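Local coordinates for thymidylate synthase 1 (PDB 1BKP), which probably catalyses the reductive methylation of dUMP to dTMP, with methylenetetrahydrofolate as both methyl donor and reductant, at residues A[1-10]-A[47-58]. Numbering follows the deposited sequence.
Sequences TQFDKQYNSI and MRFDNSEVPILT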
loop_
_atom_site.group_PDB
_atom_site.type_symbol
_atom_site.label_atom_id
_atom_site.label_comp_id
_atom_site.label_asym_id
_atom_site.label_seq_id
_atom_site.Cartn_x
_atom_site.Cartn_y
_atom_site.Cartn_z
ATOM N N THR A 1 -13.558 15.956 -12.169
ATOM C CA THR A 1 -12.380 15.513 -11.442
ATOM C C THR A 1 -11.352 15.130 -12.417
ATOM O O THR A 1 -10.702 14.128 -12.178
ATOM C CB THR A 1 -12.709 14.248 -10.623
ATOM O OG1 THR A 1 -13.846 13.704 -11.194
ATOM C CG2 THR A 1 -13.090 14.565 -9.225
ATOM N N GLN A 2 -11.226 15.827 -13.555
ATOM C CA GLN A 2 -10.273 15.440 -14.477
ATOM C C GLN A 2 -8.989 14.815 -13.858
ATOM O O GLN A 2 -8.186 15.333 -13.018
ATOM C CB GLN A 2 -9.860 16.470 -15.630
ATOM C CG GLN A 2 -10.708 16.188 -17.087
ATOM C CD GLN A 2 -10.751 14.707 -17.611
ATOM O OE1 GLN A 2 -11.688 14.333 -18.305
ATOM N NE2 GLN A 2 -9.677 13.934 -17.407
ATOM N N PHE A 3 -8.807 13.672 -14.433
ATOM C CA PHE A 3 -7.585 12.964 -14.343
ATOM C C PHE A 3 -6.569 13.883 -15.097
ATOM O O PHE A 3 -5.444 13.926 -14.721
ATOM C CB PHE A 3 -7.770 11.657 -15.093
ATOM C CG PHE A 3 -6.548 10.751 -15.077
ATOM C CD1 PHE A 3 -5.520 10.919 -14.135
ATOM C CD2 PHE A 3 -6.400 9.766 -16.012
ATOM C CE1 PHE A 3 -4.365 10.108 -14.158
ATOM C CE2 PHE A 3 -5.194 8.954 -15.999
ATOM C CZ PHE A 3 -4.229 9.137 -15.099
ATOM N N ASP A 4 -6.951 14.619 -16.139
ATOM C CA ASP A 4 -5.987 15.452 -16.874
ATOM C C ASP A 4 -5.385 16.421 -15.916
ATOM O O ASP A 4 -4.211 16.696 -15.978
ATOM C CB ASP A 4 -6.694 16.304 -17.935
ATOM C CG ASP A 4 -7.160 15.480 -19.161
ATOM O OD1 ASP A 4 -6.345 14.747 -19.694
ATOM O OD2 ASP A 4 -8.273 15.701 -19.647
ATOM N N LYS A 5 -6.205 17.031 -15.066
ATOM C CA LYS A 5 -5.657 18.019 -14.117
ATOM C C LYS A 5 -4.678 17.452 -13.115
ATOM O O LYS A 5 -3.600 17.967 -12.909
ATOM C CB LYS A 5 -6.815 18.710 -13.369
ATOM C CG LYS A 5 -7.589 19.587 -14.363
ATOM C CD LYS A 5 -8.591 20.503 -13.723
ATOM C CE LYS A 5 -9.380 21.178 -14.812
ATOM N NZ LYS A 5 -8.399 21.842 -15.729
ATOM N N GLN A 6 -5.057 16.318 -12.531
ATOM C CA GLN A 6 -4.211 15.687 -11.548
ATOM C C GLN A 6 -3.006 15.115 -12.161
ATOM O O GLN A 6 -1.928 15.174 -11.557
ATOM C CB GLN A 6 -5.008 14.604 -10.781
ATOM C CG GLN A 6 -6.088 15.262 -9.904
ATOM C CD GLN A 6 -6.753 14.209 -8.971
ATOM O OE1 GLN A 6 -6.060 13.507 -8.250
ATOM N NE2 GLN A 6 -8.036 14.059 -9.059
ATOM N N TYR A 7 -3.169 14.530 -13.355
ATOM C CA TYR A 7 -1.981 13.900 -14.009
ATOM C C TYR A 7 -0.896 14.972 -14.371
ATOM O O TYR A 7 0.306 14.821 -14.076
ATOM C CB TYR A 7 -2.485 13.156 -15.261
ATOM C CG TYR A 7 -1.414 12.569 -16.125
ATOM C CD1 TYR A 7 -0.898 11.327 -15.818
ATOM C CD2 TYR A 7 -1.007 13.195 -17.279
ATOM C CE1 TYR A 7 0.030 10.660 -16.634
ATOM C CE2 TYR A 7 -0.088 12.551 -18.139
ATOM C CZ TYR A 7 0.440 11.292 -17.819
ATOM O OH TYR A 7 1.423 10.659 -18.580
ATOM N N ASN A 8 -1.375 16.083 -14.940
ATOM C CA ASN A 8 -0.543 17.161 -15.342
ATOM C C ASN A 8 0.196 17.732 -14.144
ATOM O O ASN A 8 1.326 18.198 -14.289
ATOM C CB ASN A 8 -1.354 18.266 -15.989
ATOM C CG ASN A 8 -1.812 17.992 -17.437
ATOM O OD1 ASN A 8 -2.524 18.835 -18.017
ATOM N ND2 ASN A 8 -1.556 16.844 -17.954
ATOM N N SER A 9 -0.457 17.781 -12.962
ATOM C CA SER A 9 0.196 18.296 -11.729
ATOM C C SER A 9 1.328 17.392 -11.308
ATOM O O SER A 9 2.403 17.888 -10.967
ATOM C CB SER A 9 -0.763 18.422 -10.516
ATOM O OG SER A 9 -1.651 19.480 -10.842
ATOM N N ILE A 10 1.108 16.082 -11.333
ATOM C CA ILE A 10 2.188 15.145 -10.988
ATOM C C ILE A 10 3.329 15.225 -11.957
ATOM O O ILE A 10 4.534 15.300 -11.570
ATOM C CB ILE A 10 1.670 13.717 -10.902
ATOM C CG1 ILE A 10 0.629 13.678 -9.725
ATOM C CG2 ILE A 10 2.826 12.691 -10.689
ATOM C CD1 ILE A 10 -0.102 12.347 -9.550
ATOM N N MET A 47 -3.675 10.016 -6.435
ATOM C CA MET A 47 -4.750 10.674 -7.193
ATOM C C MET A 47 -6.022 10.130 -6.582
ATOM O O MET A 47 -6.047 8.920 -6.230
ATOM C CB MET A 47 -4.655 10.329 -8.706
ATOM C CG MET A 47 -3.402 10.997 -9.309
ATOM S SD MET A 47 -3.174 10.499 -11.049
ATOM C CE MET A 47 -2.770 8.924 -10.859
ATOM N N ARG A 48 -7.039 11.012 -6.426
ATOM C CA ARG A 48 -8.335 10.579 -5.840
ATOM C C ARG A 48 -9.425 11.142 -6.732
ATOM O O ARG A 48 -9.334 12.313 -7.131
ATOM C CB ARG A 48 -8.569 11.199 -4.464
ATOM C CG ARG A 48 -7.486 10.990 -3.486
ATOM C CD ARG A 48 -7.885 11.623 -2.150
ATOM N NE ARG A 48 -8.930 10.995 -1.319
ATOM C CZ ARG A 48 -8.659 10.419 -0.125
ATOM N NH1 ARG A 48 -7.399 10.206 0.265
ATOM N NH2 ARG A 48 -9.624 9.963 0.634
ATOM N N PHE A 49 -10.469 10.360 -6.933
ATOM C CA PHE A 49 -11.587 10.762 -7.788
ATOM C C PHE A 49 -12.883 10.401 -7.058
ATOM O O PHE A 49 -13.001 9.336 -6.390
ATOM C CB PHE A 49 -11.499 9.988 -9.104
ATOM C CG PHE A 49 -10.197 10.154 -9.777
ATOM C CD1 PHE A 49 -9.979 11.240 -10.637
ATOM C CD2 PHE A 49 -9.210 9.230 -9.614
ATOM C CE1 PHE A 49 -8.808 11.322 -11.291
ATOM C CE2 PHE A 49 -8.037 9.345 -10.292
ATOM C CZ PHE A 49 -7.839 10.356 -11.113
ATOM N N ASP A 50 -13.889 11.213 -7.309
ATOM C CA ASP A 50 -15.147 10.995 -6.619
ATOM C C ASP A 50 -16.119 10.173 -7.484
ATOM O O ASP A 50 -17.264 9.862 -7.111
ATOM C CB ASP A 50 -15.726 12.355 -6.202
ATOM C CG ASP A 50 -16.075 13.253 -7.377
ATOM O OD1 ASP A 50 -15.896 12.889 -8.540
ATOM O OD2 ASP A 50 -16.579 14.350 -7.115
ATOM N N ASN A 51 -15.634 9.763 -8.644
ATOM C CA ASN A 51 -16.421 8.981 -9.570
ATOM C C ASN A 51 -17.563 9.705 -10.288
ATOM O O ASN A 51 -18.457 9.060 -10.893
ATOM C CB ASN A 51 -16.876 7.632 -8.938
ATOM C CG ASN A 51 -15.868 6.509 -9.238
ATOM O OD1 ASN A 51 -15.430 6.385 -10.379
ATOM N ND2 ASN A 51 -15.459 5.722 -8.191
ATOM N N SER A 52 -17.511 11.031 -10.291
ATOM C CA SER A 52 -18.550 11.799 -10.990
ATOM C C SER A 52 -18.217 11.723 -12.474
ATOM O O SER A 52 -19.042 11.955 -13.314
ATOM C CB SER A 52 -18.604 13.216 -10.489
ATOM O OG SER A 52 -17.325 13.828 -10.573
ATOM N N GLU A 53 -16.975 11.381 -12.802
ATOM C CA GLU A 53 -16.594 11.170 -14.208
ATOM C C GLU A 53 -15.565 10.029 -14.271
ATOM O O GLU A 53 -14.951 9.663 -13.248
ATOM C CB GLU A 53 -16.013 12.460 -14.833
ATOM C CG GLU A 53 -14.959 13.043 -14.140
ATOM C CD GLU A 53 -14.496 14.404 -14.771
ATOM O OE1 GLU A 53 -15.269 15.337 -14.822
ATOM O OE2 GLU A 53 -13.327 14.538 -15.150
ATOM N N VAL A 54 -15.407 9.459 -15.464
ATOM C CA VAL A 54 -14.477 8.360 -15.715
ATOM C C VAL A 54 -13.057 8.945 -15.702
ATOM O O VAL A 54 -12.843 9.954 -16.304
ATOM C CB VAL A 54 -14.791 7.772 -17.106
ATOM C CG1 VAL A 54 -13.689 6.868 -17.565
ATOM C CG2 VAL A 54 -16.055 6.899 -16.952
ATOM N N PRO A 55 -12.122 8.395 -14.887
ATOM C CA PRO A 55 -10.792 8.972 -14.913
ATOM C C PRO A 55 -10.057 8.540 -16.197
ATOM O O PRO A 55 -9.589 7.431 -16.278
ATOM C CB PRO A 55 -10.111 8.407 -13.624
ATOM C CG PRO A 55 -10.827 7.149 -13.371
ATOM C CD PRO A 55 -12.286 7.399 -13.797
ATOM N N ILE A 56 -10.009 9.414 -17.204
ATOM C CA ILE A 56 -9.327 9.066 -18.430
ATOM C C ILE A 56 -8.777 10.338 -18.998
ATOM O O ILE A 56 -9.254 11.474 -18.679
ATOM C CB ILE A 56 -10.289 8.343 -19.409
ATOM C CG1 ILE A 56 -9.524 7.684 -20.572
ATOM C CG2 ILE A 56 -11.394 9.284 -19.941
ATOM C CD1 ILE A 56 -10.390 6.637 -21.321
ATOM N N LEU A 57 -7.564 10.204 -19.550
ATOM C CA LEU A 57 -6.935 11.397 -20.121
ATOM C C LEU A 57 -7.614 11.833 -21.414
ATOM O O LEU A 57 -8.068 10.964 -22.176
ATOM C CB LEU A 57 -5.487 11.123 -20.524
ATOM C CG LEU A 57 -4.456 10.838 -19.404
ATOM C CD1 LEU A 57 -3.028 11.031 -20.025
ATOM C CD2 LEU A 57 -4.771 11.796 -18.166
ATOM N N THR A 58 -7.654 13.150 -21.673
ATOM C CA THR A 58 -8.148 13.591 -22.982
ATOM C C THR A 58 -6.998 14.247 -23.810
ATOM O O THR A 58 -7.177 14.615 -24.990
ATOM C CB THR A 58 -9.284 14.494 -22.885
ATOM O OG1 THR A 58 -8.892 15.733 -22.267
ATOM C CG2 THR A 58 -10.500 13.768 -22.159
HETATM O O HOH W 1 -14.205 10.963 -10.910
HETATM O O HOH W 2 -11.586 12.177 -14.932
#
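F3 swings its ring away from the backbone N (CG anti to it, chi1 -179°), which sets it from the first turn of helix 3-17 in among M47, F49 and L57, while D4, its CG beside the backbone N (chi1 -74°), faces T58. The N-terminal helix of the thymidylate synthase fold thus packs against strand 39-49, in the mixed sheet, and the chain that leaves it. L57 spreads its two methyls over neighbouring rings, both as CH-pi contacts: CD2 stands 3.6 Å from the centroid of the F3 ring, and CD1 lies over a face of Y7. At the edge of the F3 ring sits M47 SD, 3.4 Å from F3 CE1, a Met-aromatic contact; I10 CD1 packs on M47 CG. F49 sets its ring nearly perpendicular to that of F3 and takes P55 CB over the centre of one face.

Q6 reads the strand backbone at R48 with both ends of its amide: NE2 donates to R48 O (2.9 Å), and OE1 receives R48 N on a lone pair. R48 itself extends to E212 and to backbone carbonyls of the second subunit. Near the chain start, the T1 amino group forms a salt bridge with E53, N to OE1 3.2 Å. A water joins T1 OG1 to E53 O.

The D4 carboxylate grips T58 twice on syn sides, OD1 taking T58 N at 2.9 Å and OD2 taking T58 OG1 at 2.7 Å. An alanine at D4 would remove both acceptors and is likely to leave the T58 N-H without its mate and the hydroxyl, still met by F239 N, without the acceptor for its proton. Two residues earlier, I56 O receives Q2 NE2 at 2.8 Å, the N-H pointing almost straight at the oxygen (170°).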